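Long-range contacts in B-agarase (Saccharophagus degradans, PDB 4BQ2), which hydrolyses beta-1,4 linkages of agarose, probably releasing short sugars from the chain ends, as a family 50 exo-beta-agarase: residues A[623-629]-A[648-654]; A[296-300]-A[341-345]; A[232-238]-A[405-410]. One frame throughout, in Å; residues are numbered along the deposited sequence.

Contact 1 of 3, residues A[623-629]-A[648-654]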
loop_
_atom_site.group_PDB
_atom_site.type_symbol
_atom_site.label_atom_id
_atom_site.label_comp_id
_atom_site.label_asym_id
_atom_site.label_seq_id
_atom_site.Cartn_x
_atom_site.Cartn_y
_atom_site.Cartn_z
ATOM N N VAL A 623 4.741 8.491 -18.822
ATOM C CA VAL A 623 3.932 8.998 -17.715
ATOM C C VAL A 623 4.641 8.497 -16.425
ATOM O O VAL A 623 4.948 7.305 -16.330
ATOM C CB VAL A 623 2.493 8.431 -17.752
ATOM C CG1 VAL A 623 1.689 8.961 -16.576
ATOM C CG2 VAL A 623 1.763 8.809 -19.033
ATOM N N VAL A 624 4.914 9.391 -15.468
ATOM C CA VAL A 624 5.571 9.006 -14.215
ATOM C C VAL A 624 4.519 8.565 -13.190
ATOM O O VAL A 624 3.546 9.308 -12.924
ATOM C CB VAL A 624 6.416 10.170 -13.633
ATOM C CG1 VAL A 624 7.163 9.691 -12.397
ATOM C CG2 VAL A 624 7.439 10.660 -14.673
ATOM N N SER A 625 4.684 7.374 -12.606
ATOM C CA SER A 625 3.659 6.857 -11.652
ATOM C C SER A 625 4.130 6.919 -10.217
ATOM O O SER A 625 5.306 6.622 -9.919
ATOM C CB SER A 625 3.272 5.410 -11.972
ATOM O OG SER A 625 4.432 4.671 -12.251
ATOM N N TYR A 626 3.202 7.287 -9.344
ATOM C CA TYR A 626 3.436 7.377 -7.898
ATOM C C TYR A 626 2.272 6.666 -7.195
ATOM O O TYR A 626 1.111 6.806 -7.603
ATOM C CB TYR A 626 3.423 8.835 -7.422
ATOM C CG TYR A 626 4.336 9.799 -8.193
ATOM C CD1 TYR A 626 5.678 9.971 -7.821
ATOM C CD2 TYR A 626 3.859 10.513 -9.299
ATOM C CE1 TYR A 626 6.527 10.851 -8.518
ATOM C CE2 TYR A 626 4.691 11.398 -10.008
ATOM C CZ TYR A 626 6.020 11.554 -9.614
ATOM O OH TYR A 626 6.844 12.419 -10.309
ATOM N N ASN A 627 2.584 5.946 -6.126
ATOM C CA ASN A 627 1.554 5.398 -5.208
ATOM C C ASN A 627 1.562 6.344 -3.996
ATOM O O ASN A 627 2.614 6.541 -3.410
ATOM C CB ASN A 627 1.967 3.990 -4.744
ATOM C CG ASN A 627 1.941 2.982 -5.870
ATOM O OD1 ASN A 627 1.408 3.275 -6.941
ATOM N ND2 ASN A 627 2.541 1.817 -5.658
ATOM N N SER A 628 0.421 6.920 -3.629
ATOM C CA SER A 628 0.406 7.920 -2.566
ATOM C C SER A 628 -0.789 7.693 -1.650
ATOM O O SER A 628 -1.937 8.095 -1.952
ATOM C CB SER A 628 0.432 9.364 -3.131
ATOM O OG SER A 628 0.562 10.337 -2.073
ATOM N N TYR A 629 -0.523 7.007 -0.544
ATOM C CA TYR A 629 -1.559 6.726 0.418
ATOM C C TYR A 629 -1.599 7.846 1.451
ATOM O O TYR A 629 -0.974 7.763 2.501
ATOM C CB TYR A 629 -1.274 5.388 1.081
ATOM C CG TYR A 629 -1.417 4.176 0.153
ATOM C CD1 TYR A 629 -2.669 3.614 -0.087
ATOM C CD2 TYR A 629 -0.307 3.560 -0.387
ATOM C CE1 TYR A 629 -2.808 2.492 -0.901
ATOM C CE2 TYR A 629 -0.435 2.441 -1.217
ATOM C CZ TYR A 629 -1.694 1.906 -1.448
ATOM O OH TYR A 629 -1.838 0.762 -2.244
ATOM N N SER A 648 1.491 12.570 -15.143
ATOM C CA SER A 648 1.756 11.732 -13.970
ATOM C C SER A 648 0.516 10.891 -13.675
ATOM O O SER A 648 -0.578 11.205 -14.108
ATOM C CB SER A 648 2.101 12.631 -12.775
ATOM O OG SER A 648 3.243 13.457 -13.087
ATOM N N ILE A 649 0.684 9.806 -12.936
ATOM C CA ILE A 649 -0.499 9.046 -12.565
ATOM C C ILE A 649 -0.301 8.537 -11.157
ATOM O O ILE A 649 0.826 8.196 -10.788
ATOM C CB ILE A 649 -0.805 7.912 -13.592
ATOM C CG1 ILE A 649 -2.169 7.238 -13.329
ATOM C CG2 ILE A 649 0.333 6.876 -13.694
ATOM C CD1 ILE A 649 -2.553 6.204 -14.403
ATOM N N ILE A 650 -1.384 8.540 -10.370
ATOM C CA ILE A 650 -1.414 7.836 -9.060
ATOM C C ILE A 650 -1.758 6.351 -9.282
ATOM O O ILE A 650 -2.832 6.031 -9.788
ATOM C CB ILE A 650 -2.470 8.453 -8.120
ATOM C CG1 ILE A 650 -2.086 9.905 -7.753
ATOM C CG2 ILE A 650 -2.675 7.570 -6.858
ATOM C CD1 ILE A 650 -0.795 10.073 -6.939
ATOM N N GLY A 651 -0.835 5.452 -8.949
ATOM C CA GLY A 651 -1.052 4.014 -9.225
ATOM C C GLY A 651 -1.891 3.358 -8.148
ATOM O O GLY A 651 -2.539 2.316 -8.402
ATOM N N GLU A 652 -1.867 3.968 -6.955
ATOM C CA GLU A 652 -2.535 3.444 -5.731
ATOM C C GLU A 652 -2.878 4.555 -4.752
ATOM O O GLU A 652 -2.055 5.439 -4.502
ATOM C CB GLU A 652 -1.616 2.459 -4.997
ATOM C CG GLU A 652 -1.217 1.284 -5.859
ATOM C CD GLU A 652 -0.271 0.314 -5.193
ATOM O OE1 GLU A 652 -0.047 0.377 -3.949
ATOM O OE2 GLU A 652 0.245 -0.517 -5.940
ATOM N N PHE A 653 -4.095 4.478 -4.211
ATOM C CA PHE A 653 -4.486 5.137 -2.959
ATOM C C PHE A 653 -5.637 4.304 -2.409
ATOM O O PHE A 653 -6.204 3.450 -3.120
ATOM C CB PHE A 653 -4.927 6.597 -3.155
ATOM C CG PHE A 653 -6.278 6.773 -3.843
ATOM C CD1 PHE A 653 -6.414 6.554 -5.215
ATOM C CD2 PHE A 653 -7.396 7.232 -3.120
ATOM C CE1 PHE A 653 -7.654 6.741 -5.851
ATOM C CE2 PHE A 653 -8.631 7.437 -3.749
ATOM C CZ PHE A 653 -8.763 7.180 -5.112
ATOM N N HIS A 654 -5.978 4.556 -1.159
ATOM C CA HIS A 654 -7.168 3.944 -0.557
ATOM C C HIS A 654 -7.556 4.593 0.761
ATOM O O HIS A 654 -6.755 5.325 1.328
ATOM C CB HIS A 654 -7.115 2.399 -0.461
ATOM C CG HIS A 654 -6.041 1.813 0.428
ATOM N ND1 HIS A 654 -5.716 2.287 1.697
ATOM C CD2 HIS A 654 -5.273 0.719 0.242
ATOM C CE1 HIS A 654 -4.766 1.534 2.223
ATOM N NE2 HIS A 654 -4.470 0.583 1.356
HETATM O O HOH W 1 5.890 13.498 -12.590
#
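Val-624, Ser-625 and Tyr-626 pair with Ser-648, Ile-649 and Ile-650 as neighbouring parallel strands in the buried interior of the protein. Ile-649 is held through both its backbone groups: its N donates to Val-624 O at 2.9 Å and its O accepts from Tyr-626 N. Gly-651 N then bonds to Tyr-626 O, and beyond it Ser-628 N reaches Glu-652 O. Side chains alternate between the two faces of the sheet. On one, the Tyr-626 ring presents its edge to Ser-648, and a water bonds both hydroxyls; Ser-648 OG is also bonded to Lys-646 O. On the other, Ser-625 CB packs on Ile-649 CG2 at 3.7 Å. Helices 635-638 and 641-644 join the strands, a beta-alpha-beta connection of the kind that builds the (beta/alpha)8 barrel of many glycoside hydrolases, whose active site lies at the C-terminal ends of the strands. At that end the polar side chains gather. The Asn-627 amide stacks on the Glu-652 carboxylate with planes 19° apart, while its ND2 bonds to Glu-491. Tyr-629 OH donates a short 2.5 Å bond to Glu-652 OE1, arriving on the anti side and 34° out of the carboxylate plane. OE1 also bonds a glycerol, probably from the crystallisation liquor, and OE2 forms a salt bridge with Arg-603, so neighbours on several sides fix the carboxylate. With CG placed between its backbone N and carbonyl carbon (chi1 64°), His-654 offers a ring face to the edge of Tyr-629, whose CE1 sits just 3.2 Å from His-654 CD2.

Contact 2 of 3, residues A[296-300]-A[341-345]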
loop_
_atom_site.group_PDB
_atom_site.type_symbol
_atom_site.label_atom_id
_atom_site.label_comp_id
_atom_site.label_asym_id
_atom_site.label_seq_id
_atom_site.Cartn_x
_atom_site.Cartn_y
_atom_site.Cartn_z
ATOM N N THR A 296 -5.893 -16.728 1.808
ATOM C CA THR A 296 -5.341 -16.525 3.164
ATOM C C THR A 296 -4.774 -17.848 3.682
ATOM O O THR A 296 -5.362 -18.898 3.400
ATOM C CB THR A 296 -6.419 -15.960 4.133
ATOM O OG1 THR A 296 -5.815 -15.582 5.378
ATOM C CG2 THR A 296 -7.659 -16.923 4.338
ATOM N N MET A 297 -3.628 -17.819 4.388
ATOM C CA MET A 297 -2.993 -19.070 4.826
ATOM C C MET A 297 -3.889 -19.840 5.816
ATOM O O MET A 297 -4.346 -19.266 6.808
ATOM C CB MET A 297 -1.587 -18.825 5.435
ATOM C CG MET A 297 -0.508 -18.270 4.491
ATOM S SD MET A 297 -0.182 -19.258 3.013
ATOM C CE MET A 297 1.498 -18.751 2.668
ATOM N N THR A 298 -4.149 -21.120 5.525
ATOM C CA THR A 298 -4.982 -21.957 6.405
ATOM C C THR A 298 -4.263 -22.547 7.617
ATOM O O THR A 298 -4.908 -22.961 8.604
ATOM C CB THR A 298 -5.631 -23.137 5.665
ATOM O OG1 THR A 298 -4.609 -24.017 5.194
ATOM C CG2 THR A 298 -6.507 -22.664 4.495
ATOM N N GLY A 299 -2.939 -22.610 7.542
ATOM C CA GLY A 299 -2.158 -23.257 8.569
ATOM C C GLY A 299 -1.819 -24.694 8.227
ATOM O O GLY A 299 -1.130 -25.360 9.006
ATOM N N TYR A 300 -2.291 -25.184 7.079
ATOM C CA TYR A 300 -1.879 -26.510 6.612
ATOM C C TYR A 300 -0.752 -26.476 5.564
ATOM O O TYR A 300 -0.493 -25.436 4.919
ATOM C CB TYR A 300 -3.089 -27.305 6.121
ATOM C CG TYR A 300 -4.091 -27.594 7.230
ATOM C CD1 TYR A 300 -5.013 -26.629 7.623
ATOM C CD2 TYR A 300 -4.091 -28.825 7.904
ATOM C CE1 TYR A 300 -5.926 -26.875 8.639
ATOM C CE2 TYR A 300 -4.995 -29.080 8.923
ATOM C CZ TYR A 300 -5.915 -28.097 9.281
ATOM O OH TYR A 300 -6.829 -28.316 10.285
ATOM N N ARG A 341 -2.855 -20.560 12.906
ATOM C CA ARG A 341 -3.586 -20.273 11.651
ATOM C C ARG A 341 -4.836 -21.147 11.495
ATOM O O ARG A 341 -5.939 -20.638 11.291
ATOM C CB ARG A 341 -2.649 -20.380 10.443
ATOM C CG ARG A 341 -1.577 -19.294 10.402
ATOM C CD ARG A 341 -2.168 -17.888 10.234
ATOM N NE ARG A 341 -3.014 -17.736 9.030
ATOM C CZ ARG A 341 -3.451 -16.558 8.593
ATOM N NH1 ARG A 341 -3.093 -15.435 9.229
ATOM N NH2 ARG A 341 -4.217 -16.489 7.504
ATOM N N ALA A 342 -4.686 -22.458 11.669
ATOM C CA ALA A 342 -5.831 -23.365 11.473
ATOM C C ALA A 342 -7.024 -23.068 12.373
ATOM O O ALA A 342 -8.173 -23.127 11.917
ATOM C CB ALA A 342 -5.400 -24.823 11.584
ATOM N N ALA A 343 -6.766 -22.721 13.638
ATOM C CA ALA A 343 -7.858 -22.457 14.577
ATOM C C ALA A 343 -8.640 -21.167 14.268
ATOM O O ALA A 343 -9.693 -20.920 14.849
ATOM C CB ALA A 343 -7.359 -22.460 16.038
ATOM N N MET A 344 -8.130 -20.331 13.364
ATOM C CA MET A 344 -8.866 -19.118 13.010
ATOM C C MET A 344 -10.103 -19.415 12.206
ATOM O O MET A 344 -10.995 -18.561 12.120
ATOM C CB MET A 344 -8.014 -18.144 12.197
ATOM C CG MET A 344 -6.695 -17.793 12.842
ATOM S SD MET A 344 -5.709 -16.828 11.675
ATOM C CE MET A 344 -4.571 -16.133 12.890
ATOM N N PHE A 345 -10.166 -20.610 11.613
ATOM C CA PHE A 345 -11.223 -20.906 10.619
ATOM C C PHE A 345 -12.347 -21.785 11.117
ATOM O O PHE A 345 -12.095 -22.936 11.511
ATOM C CB PHE A 345 -10.620 -21.476 9.326
ATOM C CG PHE A 345 -9.569 -20.574 8.729
ATOM C CD1 PHE A 345 -9.944 -19.459 7.955
ATOM C CD2 PHE A 345 -8.223 -20.795 8.985
ATOM C CE1 PHE A 345 -8.972 -18.602 7.430
ATOM C CE2 PHE A 345 -7.250 -19.937 8.463
ATOM C CZ PHE A 345 -7.629 -18.849 7.682
#
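The backbones come closest where Gly-299, with a positive phi of 96°, passes close to helix 339-342, its CA 4.5 Å from Arg-341 CA. Arg-341 CB rests on Gly-299 CA at 3.5 Å. Bends at chi2 and chi3 fold the Arg-341 chain back along the strand and bring its guanidinium edge to Met-297 O. NE and NH2 both donate to this one oxygen, at 3.0 and 2.9 Å; NH2 lies in the carbonyl plane, on a lone pair of Met-297 O, whereas NE stands above that plane. NH2 also makes a weak bond to Thr-296 OG1, a hydroxyl held as well by Gly-708 and Thr-707. Across one guanidinium face lies Met-344 SD, and NH1 bonds to the backbone oxygens of Thr-707 and Ser-136, which pins the rotation of the group. Phe-345 turns its ring edge to Met-297 O, its CE2 3.4 Å away, and its CE1 meets Thr-296 CG2. Further along, Ala-342 CB packs against Tyr-300 CE1 at 3.6 Å. Thr-298 OG1, itself bonded to Glu-374, accepts from Tyr-300 N at 3.2 Å, forming an ST turn within the interrupted strand 296-301 of a four-stranded antiparallel sheet.

Contact 3 of 3, residues A[232-238]-A[405-410]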
loop_
_atom_site.group_PDB
_atom_site.type_symbol
_atom_site.label_atom_id
_atom_site.label_comp_id
_atom_site.label_asym_id
_atom_site.label_seq_id
_atom_site.Cartn_x
_atom_site.Cartn_y
_atom_site.Cartn_z
ATOM N N GLU A 232 -28.429 -6.290 -7.372
ATOM C CA GLU A 232 -27.380 -5.639 -8.136
ATOM C C GLU A 232 -27.511 -5.956 -9.635
ATOM O O GLU A 232 -27.468 -5.049 -10.472
ATOM C CB GLU A 232 -25.996 -6.043 -7.590
ATOM C CG GLU A 232 -24.911 -5.274 -8.315
ATOM C CD GLU A 232 -23.488 -5.680 -7.974
ATOM O OE1 GLU A 232 -23.255 -6.731 -7.336
ATOM O OE2 GLU A 232 -22.604 -4.904 -8.369
ATOM N N LEU A 233 -27.677 -7.229 -9.983
ATOM C CA LEU A 233 -27.768 -7.629 -11.383
ATOM C C LEU A 233 -28.912 -6.912 -12.133
ATOM O O LEU A 233 -28.782 -6.609 -13.320
ATOM C CB LEU A 233 -27.898 -9.140 -11.524
ATOM C CG LEU A 233 -26.770 -10.058 -11.023
ATOM C CD1 LEU A 233 -27.036 -11.493 -11.449
ATOM C CD2 LEU A 233 -25.391 -9.611 -11.505
ATOM N N ALA A 234 -29.995 -6.601 -11.428
ATOM C CA ALA A 234 -31.109 -5.871 -12.033
ATOM C C ALA A 234 -30.713 -4.436 -12.385
ATOM O O ALA A 234 -31.284 -3.858 -13.294
ATOM C CB ALA A 234 -32.350 -5.907 -11.143
ATOM N N GLU A 235 -29.701 -3.889 -11.707
ATOM C CA GLU A 235 -29.259 -2.511 -11.972
ATOM C C GLU A 235 -28.132 -2.405 -12.994
ATOM O O GLU A 235 -27.946 -1.371 -13.611
ATOM C CB GLU A 235 -28.920 -1.789 -10.665
ATOM C CG GLU A 235 -30.155 -1.603 -9.787
ATOM C CD GLU A 235 -29.858 -1.650 -8.293
ATOM O OE1 GLU A 235 -28.740 -1.252 -7.890
ATOM O OE2 GLU A 235 -30.755 -2.076 -7.510
ATOM N N LEU A 236 -27.387 -3.486 -13.181
ATOM C CA LEU A 236 -26.299 -3.501 -14.139
ATOM C C LEU A 236 -26.772 -3.865 -15.539
ATOM O O LEU A 236 -27.233 -4.991 -15.792
ATOM C CB LEU A 236 -25.197 -4.467 -13.670
ATOM C CG LEU A 236 -24.585 -4.096 -12.310
ATOM C CD1 LEU A 236 -23.627 -5.199 -11.883
ATOM C CD2 LEU A 236 -23.889 -2.738 -12.318
ATOM N N ASP A 237 -26.657 -2.907 -16.451
ATOM C CA ASP A 237 -27.184 -3.082 -17.810
ATOM C C ASP A 237 -26.078 -2.915 -18.844
ATOM O O ASP A 237 -26.346 -2.908 -20.039
ATOM C CB ASP A 237 -28.284 -2.063 -18.080
ATOM C CG ASP A 237 -27.845 -0.636 -17.790
ATOM O OD1 ASP A 237 -26.636 -0.339 -17.737
ATOM O OD2 ASP A 237 -28.713 0.221 -17.607
ATOM N N GLY A 238 -24.842 -2.768 -18.389
ATOM C CA GLY A 238 -23.716 -2.594 -19.319
ATOM C C GLY A 238 -23.585 -1.207 -19.948
ATOM O O GLY A 238 -22.720 -0.993 -20.780
ATOM N N ASP A 405 -19.270 -4.672 -16.232
ATOM C CA ASP A 405 -20.566 -3.962 -16.125
ATOM C C ASP A 405 -20.567 -2.999 -14.931
ATOM O O ASP A 405 -21.098 -1.900 -15.035
ATOM C CB ASP A 405 -21.735 -4.950 -15.979
ATOM C CG ASP A 405 -22.094 -5.649 -17.307
ATOM O OD1 ASP A 405 -21.541 -5.286 -18.403
ATOM O OD2 ASP A 405 -22.936 -6.564 -17.259
ATOM N N ARG A 406 -19.998 -3.429 -13.797
ATOM C CA ARG A 406 -19.884 -2.543 -12.625
ATOM C C ARG A 406 -19.023 -1.341 -12.985
ATOM O O ARG A 406 -19.410 -0.223 -12.737
ATOM C CB ARG A 406 -19.197 -3.254 -11.459
ATOM C CG ARG A 406 -20.079 -4.283 -10.764
ATOM C CD ARG A 406 -19.241 -5.220 -9.914
ATOM N NE ARG A 406 -20.060 -5.868 -8.876
ATOM C CZ ARG A 406 -19.640 -6.847 -8.087
ATOM N NH1 ARG A 406 -18.374 -7.318 -8.166
ATOM N NH2 ARG A 406 -20.499 -7.356 -7.212
ATOM N N MET A 407 -17.824 -1.586 -13.505
ATOM C CA MET A 407 -16.889 -0.465 -13.787
ATOM C C MET A 407 -17.556 0.600 -14.648
ATOM O O MET A 407 -17.483 1.801 -14.345
ATOM C CB MET A 407 -15.609 -0.969 -14.453
ATOM C CG MET A 407 -14.795 -1.917 -13.567
ATOM S SD MET A 407 -14.508 -1.305 -11.893
ATOM C CE MET A 407 -14.619 -2.828 -10.940
ATOM N N LEU A 408 -18.215 0.151 -15.715
ATOM C CA LEU A 408 -18.982 1.049 -16.601
ATOM C C LEU A 408 -20.145 1.757 -15.901
ATOM O O LEU A 408 -20.356 2.973 -16.084
ATOM C CB LEU A 408 -19.470 0.299 -17.859
ATOM C CG LEU A 408 -18.358 -0.227 -18.757
ATOM C CD1 LEU A 408 -18.981 -1.075 -19.851
ATOM C CD2 LEU A 408 -17.557 0.939 -19.336
ATOM N N ASN A 409 -20.903 1.033 -15.089
ATOM C CA ASN A 409 -21.965 1.695 -14.319
ATOM C C ASN A 409 -21.404 2.723 -13.341
ATOM O O ASN A 409 -21.967 3.815 -13.150
ATOM C CB ASN A 409 -22.855 0.661 -13.573
ATOM C CG ASN A 409 -23.979 1.330 -12.775
ATOM O OD1 ASN A 409 -23.838 1.596 -11.582
ATOM N ND2 ASN A 409 -25.075 1.671 -13.457
ATOM N N TRP A 410 -20.265 2.381 -12.739
ATOM C CA TRP A 410 -19.690 3.203 -11.674
ATOM C C TRP A 410 -18.905 4.361 -12.259
ATOM O O TRP A 410 -18.442 5.236 -11.524
ATOM C CB TRP A 410 -18.756 2.342 -10.805
ATOM C CG TRP A 410 -19.444 1.201 -10.089
ATOM C CD1 TRP A 410 -20.797 0.989 -9.952
ATOM C CD2 TRP A 410 -18.788 0.165 -9.389
ATOM N NE1 TRP A 410 -21.013 -0.152 -9.207
ATOM C CE2 TRP A 410 -19.787 -0.678 -8.850
ATOM C CE3 TRP A 410 -17.433 -0.143 -9.160
ATOM C CZ2 TRP A 410 -19.478 -1.820 -8.118
ATOM C CZ3 TRP A 410 -17.120 -1.295 -8.426
ATOM C CH2 TRP A 410 -18.147 -2.094 -7.879
HETATM O O HOH W 2 -23.074 -2.198 -8.494
HETATM O O HOH W 3 -24.559 0.783 -16.340
HETATM O O HOH W 4 -23.610 -1.724 -16.189
#
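Glu-232 and Arg-406 form the firm end of this contact between helix 222-235 and helix 394-410. The two side chains meet at about a right angle, yet their flat ends are nearly coplanar, 25° apart. Arg-406 grips side-on: NE donates to Glu-232 OE2 and NH2 to Glu-232 OE1, each at 2.8 Å and almost straight. The NH2 bond uses the syn lone pair of OE1. Both chains are extended, and Glu-232 CG, lying opposite its own backbone N (chi1 -175°), carries the carboxylate across to the other helix. Leu-236 supplies the apolar packing next to this bridge: CD1 touches the aliphatic Arg-406 CG and CD2 touches Asn-409 CB, both at 3.8 Å.

Toward Asp-237 and Gly-238, where the first helix has given way to a loop, the fit becomes looser and water does the joining. One water accepts from Gly-238 N and donates to Asp-405 O, at 2.7 and 2.8 Å. Another links Asp-237 OD1, in an exposed residue, to Asn-409 ND2. Asp-405 approaches Gly-238 CA with OD1, but its charge is paired with Arg-428. A third water lies back at the firm end, donating to Glu-232 OE2 and accepting from Trp-410 NE1 at the edge of the indole, while Arg-406 CB lies over one indole face, toward its rim.

Arg-406 NH1 forms a further salt bridge with Asp-725, so the guanidinium pairs with two carboxylates. Through it the Glu-232 bridge is continuous with a residue late in the chain, and the shared positive charge would be expected to stabilise the ionised form of Glu-232.

In the fold
After the strand-rich N-terminal region, contact 3 opens at the end of helix 222-235 and meets its partner on helix 394-410 only after 166 intervening residues. Contact 2 both opens and closes within that span: strand 296-301 receives helix 339-342 after 40 residues. Contact 1 follows in series, a short excursion of 18 residues between adjacent parallel strands. No two of the contacts interlace. They are well separated in space, with nearest atoms about 12 Å apart for contacts 1 and 3, and about 17 Å for contacts 1 and 2. Contact 1 joins strands of the six-stranded mixed sheet, contact 3 two outer helices, and contact 2 the small antiparallel sheet to helix 339-342.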